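Local coordinates for MdbA protein (Corynebacterium matruchotii ATCC 14266, PDB 6BO0), which probably catalyses disulfide bond formation in exported proteins, as a thiol-disulfide oxidoreductase of the DsbA family with a thioredoxin fold, at residues Asp103-Leu116 with Asp131-Asp143. Numbering follows the deposited sequence. Where two conformers were deposited one is given.
Sequences DDSAQVYWNFRTML and DLADMAKILGAKD
Phe112 reaches helix 131-138 edge first: its CE1 lies 3.6 Å from Ala136 N and close to Leu132 O, near the ring plane, with the methyl of Ala136 beside it. With CG anti to the backbone N (chi1 -166°), the ring extends toward helix 131-138; the local helix axes approach to 10.3 Å, with 126° between their N-to-C directions. The bent chain of Met115 lays its CE over one ring face, offset toward the rim, while its SD meets Met135 CE at 3.7 Å, the two thioethers crossing at about a right angle. Leu139 CD1 packs on Phe112 CA and Met115 CB, and Leu116 CD2 touches Leu132 CD2. Val108 packs CG2 against the carbonyl oxygens of Leu139 and Gly140.

Polar contacts gather where helix 131-138 ends in a Schellman motif with Gly140 at C-prime. Asp104 divides its carboxylate: OD2 accepts from Lys142 N at 2.8 Å through its syn lone pair, and OD1 takes Ser105 N at 2.8 Å through the anti one. One water links OD1 to Gly140 O; another joins Asn111 ND2 to Leu139 O, while Asn111 OD1 accepts from Glu15 N.

Asp104 OD2 is also hydrogen-bonded to Thr145 OG1 in helix 143-151, whose Ile149 packs on Ala136. Helix 89-103 adds Ala96 and Ile100 against Phe112. This is core packing within the helical domain inserted into the thioredoxin fold, which Arg113 joins through salt bridges to Glu45 and Asp60.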
loop_
_atom_site.group_PDB
_atom_site.type_symbol
_atom_site.label_atom_id
_atom_site.label_comp_id
_atom_site.label_asym_id
_atom_site.label_seq_id
_atom_site.Cartn_x
_atom_site.Cartn_y
_atom_site.Cartn_z
ATOM N N ASP A 103 -0.563 9.160 -9.084
ATOM C CA ASP A 103 -0.821 10.571 -9.444
ATOM C C ASP A 103 -0.514 11.592 -8.393
ATOM O O ASP A 103 -0.598 12.798 -8.668
ATOM C CB ASP A 103 -2.297 10.822 -9.690
ATOM C CG ASP A 103 -2.783 10.268 -10.945
ATOM O OD1 ASP A 103 -2.111 9.469 -11.610
ATOM O OD2 ASP A 103 -3.927 10.658 -11.302
ATOM N N ASP A 104 -0.221 11.172 -7.184
ATOM C CA ASP A 104 -0.173 12.069 -6.076
ATOM C C ASP A 104 1.142 11.903 -5.315
ATOM O O ASP A 104 2.093 11.328 -5.835
ATOM C CB ASP A 104 -1.430 11.899 -5.202
ATOM C CG ASP A 104 -1.941 13.215 -4.631
ATOM O OD1 ASP A 104 -1.228 13.818 -3.793
ATOM O OD2 ASP A 104 -3.039 13.647 -5.024
ATOM N N SER A 105 1.226 12.483 -4.133
ATOM C CA SER A 105 2.490 12.555 -3.425
ATOM C C SER A 105 2.732 11.309 -2.563
ATOM O O SER A 105 1.812 10.605 -2.119
ATOM C CB SER A 105 2.558 13.788 -2.519
ATOM O OG SER A 105 1.655 13.646 -1.435
ATOM N N ALA A 106 4.006 11.059 -2.314
ATOM C CA ALA A 106 4.420 10.001 -1.417
ATOM C C ALA A 106 3.815 10.169 -0.037
ATOM O O ALA A 106 3.394 9.189 0.612
ATOM C CB ALA A 106 5.945 9.952 -1.317
ATOM N N GLN A 107 3.700 11.417 0.413
ATOM C CA GLN A 107 3.186 11.665 1.732
ATOM C C GLN A 107 1.690 11.265 1.835
ATOM O O GLN A 107 1.242 10.648 2.824
ATOM C CB GLN A 107 3.391 13.115 2.112
ATOM C CG GLN A 107 2.960 13.396 3.509
ATOM C CD GLN A 107 3.538 14.694 3.991
ATOM O OE1 GLN A 107 2.810 15.610 4.336
ATOM N NE2 GLN A 107 4.861 14.804 3.967
ATOM N N VAL A 108 0.901 11.679 0.853
ATOM C CA VAL A 108 -0.518 11.335 0.859
ATOM C C VAL A 108 -0.678 9.824 0.716
ATOM O O VAL A 108 -1.500 9.210 1.409
ATOM C CB VAL A 108 -1.268 12.125 -0.228
ATOM C CG1 VAL A 108 -2.725 11.694 -0.294
ATOM C CG2 VAL A 108 -1.201 13.602 0.042
ATOM N N TYR A 109 0.116 9.213 -0.156
ATOM C CA TYR A 109 0.075 7.764 -0.313
ATOM C C TYR A 109 0.351 7.050 1.014
ATOM O O TYR A 109 -0.383 6.145 1.419
ATOM C CB TYR A 109 1.068 7.297 -1.383
ATOM C CG TYR A 109 1.125 5.790 -1.435
ATOM C CD1 TYR A 109 0.092 5.044 -1.975
ATOM C CD2 TYR A 109 2.172 5.101 -0.869
ATOM C CE1 TYR A 109 0.116 3.653 -1.973
ATOM C CE2 TYR A 109 2.202 3.712 -0.838
ATOM C CZ TYR A 109 1.183 2.995 -1.397
ATOM O OH TYR A 109 1.243 1.626 -1.356
ATOM N N TRP A 110 1.440 7.439 1.668
ATOM C CA TRP A 110 1.841 6.789 2.902
ATOM C C TRP A 110 0.752 6.883 3.965
ATOM O O TRP A 110 0.396 5.890 4.615
ATOM C CB TRP A 110 3.135 7.440 3.406
ATOM C CG TRP A 110 3.633 6.853 4.661
ATOM C CD1 TRP A 110 3.383 7.285 5.934
ATOM C CD2 TRP A 110 4.421 5.682 4.796
ATOM N NE1 TRP A 110 3.982 6.464 6.854
ATOM C CE2 TRP A 110 4.630 5.472 6.176
ATOM C CE3 TRP A 110 4.987 4.795 3.893
ATOM C CZ2 TRP A 110 5.370 4.407 6.651
ATOM C CZ3 TRP A 110 5.728 3.742 4.382
ATOM C CH2 TRP A 110 5.909 3.566 5.736
ATOM N N ASN A 111 0.226 8.085 4.148
ATOM C CA ASN A 111 -0.814 8.281 5.143
ATOM C C ASN A 111 -2.122 7.560 4.792
ATOM O O ASN A 111 -2.794 7.014 5.671
ATOM C CB ASN A 111 -1.049 9.766 5.410
ATOM C CG ASN A 111 0.061 10.388 6.214
ATOM O OD1 ASN A 111 0.418 9.872 7.263
ATOM N ND2 ASN A 111 0.633 11.474 5.717
ATOM N N PHE A 112 -2.466 7.519 3.505
ATOM C CA PHE A 112 -3.667 6.817 3.064
ATOM C C PHE A 112 -3.523 5.312 3.268
ATOM O O PHE A 112 -4.454 4.655 3.739
ATOM C CB PHE A 112 -3.967 7.166 1.614
ATOM C CG PHE A 112 -5.343 6.779 1.155
ATOM C CD1 PHE A 112 -6.416 7.601 1.393
ATOM C CD2 PHE A 112 -5.560 5.604 0.462
ATOM C CE1 PHE A 112 -7.685 7.271 0.951
ATOM C CE2 PHE A 112 -6.824 5.285 -0.020
ATOM C CZ PHE A 112 -7.878 6.123 0.249
ATOM N N ARG A 113 -2.351 4.775 2.941
ATOM C CA ARG A 113 -2.103 3.346 3.170
ATOM C C ARG A 113 -2.201 3.017 4.653
ATOM O O ARG A 113 -2.804 2.007 5.037
ATOM C CB ARG A 113 -0.748 2.936 2.595
ATOM C CG ARG A 113 -0.336 1.523 2.937
ATOM C CD ARG A 113 0.945 1.098 2.265
ATOM N NE ARG A 113 1.367 -0.228 2.728
ATOM C CZ ARG A 113 2.081 -0.465 3.822
ATOM N NH1 ARG A 113 2.531 0.521 4.573
ATOM N NH2 ARG A 113 2.323 -1.718 4.180
ATOM N N THR A 114 -1.585 3.841 5.488
ATOM C CA THR A 114 -1.662 3.636 6.935
ATOM C C THR A 114 -3.112 3.644 7.405
ATOM O O THR A 114 -3.538 2.791 8.193
ATOM C CB THR A 114 -0.846 4.669 7.698
ATOM O OG1 THR A 114 0.529 4.553 7.318
ATOM C CG2 THR A 114 -0.989 4.481 9.215
ATOM N N MET A 115 -3.871 4.621 6.938
ATOM C CA MET A 115 -5.267 4.712 7.299
ATOM C C MET A 115 -6.031 3.455 6.897
ATOM O O MET A 115 -6.785 2.899 7.681
ATOM C CB MET A 115 -5.857 5.993 6.695
ATOM C CG MET A 115 -7.340 6.197 6.932
ATOM S SD MET A 115 -8.440 5.261 5.884
ATOM C CE MET A 115 -8.091 5.971 4.271
ATOM N N LEU A 116 -5.841 2.998 5.660
ATOM C CA LEU A 116 -6.605 1.827 5.202
ATOM C C LEU A 116 -6.297 0.604 6.039
ATOM O O LEU A 116 -7.191 -0.191 6.352
ATOM C CB LEU A 116 -6.290 1.510 3.748
ATOM C CG LEU A 116 -6.828 2.468 2.669
ATOM C CD1 LEU A 116 -6.266 2.056 1.326
ATOM C CD2 LEU A 116 -8.329 2.473 2.636
ATOM N N ASP A 131 -16.520 7.286 -1.338
ATOM C CA ASP A 131 -16.204 7.452 0.075
ATOM C C ASP A 131 -14.693 7.460 0.293
ATOM O O ASP A 131 -14.154 8.254 1.077
ATOM C CB ASP A 131 -16.857 6.341 0.910
ATOM C CG ASP A 131 -18.345 6.283 0.718
ATOM O OD1 ASP A 131 -18.998 7.327 0.924
ATOM O OD2 ASP A 131 -18.850 5.220 0.310
ATOM N N LEU A 132 -14.010 6.551 -0.381
ATOM C CA LEU A 132 -12.550 6.527 -0.363
ATOM C C LEU A 132 -11.968 7.808 -0.934
ATOM O O LEU A 132 -10.965 8.312 -0.433
ATOM C CB LEU A 132 -12.052 5.294 -1.095
ATOM C CG LEU A 132 -12.405 3.988 -0.420
ATOM C CD1 LEU A 132 -12.289 2.815 -1.390
ATOM C CD2 LEU A 132 -11.531 3.742 0.786
ATOM N N ALA A 133 -12.637 8.377 -1.945
ATOM C CA ALA A 133 -12.218 9.665 -2.492
ATOM C C ALA A 133 -12.331 10.774 -1.444
ATOM O O ALA A 133 -11.434 11.609 -1.317
ATOM C CB ALA A 133 -13.044 10.002 -3.721
ATOM N N ASP A 134 -13.431 10.773 -0.685
ATOM C CA ASP A 134 -13.607 11.768 0.389
ATOM C C ASP A 134 -12.470 11.651 1.409
ATOM O O ASP A 134 -11.965 12.667 1.908
ATOM C CB ASP A 134 -14.939 11.587 1.111
ATOM C CG ASP A 134 -16.133 11.895 0.251
ATOM O OD1 ASP A 134 -16.007 12.656 -0.728
ATOM O OD2 ASP A 134 -17.211 11.370 0.588
ATOM N N MET A 135 -12.104 10.419 1.753
ATOM C CA MET A 135 -11.016 10.197 2.719
ATOM C C MET A 135 -9.666 10.709 2.179
ATOM O O MET A 135 -8.872 11.319 2.889
ATOM C CB MET A 135 -10.950 8.701 3.087
ATOM C CG MET A 135 -12.199 8.206 3.807
ATOM S SD MET A 135 -12.338 6.414 3.763
ATOM C CE MET A 135 -11.990 5.992 5.439
ATOM N N ALA A 136 -9.451 10.457 0.895
ATOM C CA ALA A 136 -8.245 10.933 0.231
ATOM C C ALA A 136 -8.166 12.452 0.268
ATOM O O ALA A 136 -7.090 13.029 0.506
ATOM C CB ALA A 136 -8.178 10.409 -1.209
ATOM N N LYS A 137 -9.306 13.120 0.043
ATOM C CA LYS A 137 -9.338 14.580 0.114
ATOM C C LYS A 137 -8.939 15.067 1.512
ATOM O O LYS A 137 -8.128 15.989 1.647
ATOM C CB LYS A 137 -10.712 15.099 -0.267
ATOM C CG LYS A 137 -10.804 16.624 -0.316
ATOM C CD LYS A 137 -12.163 17.089 -0.798
ATOM C CE LYS A 137 -12.233 18.610 -0.866
ATOM N NZ LYS A 137 -11.307 19.168 -1.882
ATOM N N ILE A 138 -9.493 14.439 2.540
ATOM C CA ILE A 138 -9.185 14.805 3.913
ATOM C C ILE A 138 -7.670 14.650 4.191
ATOM O O ILE A 138 -7.077 15.454 4.924
ATOM C CB ILE A 138 -10.048 13.972 4.893
ATOM C CG1 ILE A 138 -11.536 14.398 4.800
ATOM C CG2 ILE A 138 -9.569 14.134 6.332
ATOM C CD1 ILE A 138 -12.520 13.406 5.395
ATOM N N LEU A 139 -7.052 13.631 3.585
ATOM C CA LEU A 139 -5.620 13.361 3.766
ATOM C C LEU A 139 -4.725 14.114 2.787
ATOM O O LEU A 139 -3.538 13.844 2.726
ATOM C CB LEU A 139 -5.348 11.868 3.726
ATOM C CG LEU A 139 -5.994 11.116 4.890
ATOM C CD1 LEU A 139 -5.510 9.660 4.831
ATOM C CD2 LEU A 139 -5.710 11.706 6.252
ATOM N N GLY A 140 -5.277 15.070 2.057
ATOM C CA GLY A 140 -4.460 15.994 1.299
ATOM C C GLY A 140 -4.292 15.724 -0.177
ATOM O O GLY A 140 -3.489 16.392 -0.825
ATOM N N ALA A 141 -5.051 14.783 -0.743
ATOM C CA ALA A 141 -4.900 14.475 -2.169
ATOM C C ALA A 141 -5.301 15.667 -3.043
ATOM O O ALA A 141 -6.185 16.444 -2.689
ATOM C CB ALA A 141 -5.731 13.261 -2.532
ATOM N N LYS A 142 -4.684 15.744 -4.219
ATOM C CA LYS A 142 -5.040 16.722 -5.234
ATOM C C LYS A 142 -6.488 16.542 -5.679
ATOM O O LYS A 142 -7.027 15.431 -5.647
ATOM C CB LYS A 142 -4.138 16.574 -6.454
ATOM C CG LYS A 142 -2.674 16.960 -6.227
ATOM C CD LYS A 142 -1.835 16.878 -7.506
ATOM C CE LYS A 142 -1.499 15.439 -7.912
ATOM N NZ LYS A 142 -0.637 15.291 -9.134
ATOM N N ASP A 143 -7.098 17.629 -6.145
ATOM C CA ASP A 143 -8.469 17.595 -6.633
ATOM C C ASP A 143 -8.655 16.528 -7.699
ATOM O O ASP A 143 -9.654 15.796 -7.697
ATOM C CB ASP A 143 -8.859 18.985 -7.181
ATOM C CG ASP A 143 -8.792 20.096 -6.150
ATOM O OD1 ASP A 143 -8.862 19.831 -4.948
ATOM O OD2 ASP A 143 -8.720 21.268 -6.589
HETATM O O HOH W 1 -1.471 16.278 -2.691
HETATM O O HOH W 2 -1.379 13.158 4.136
#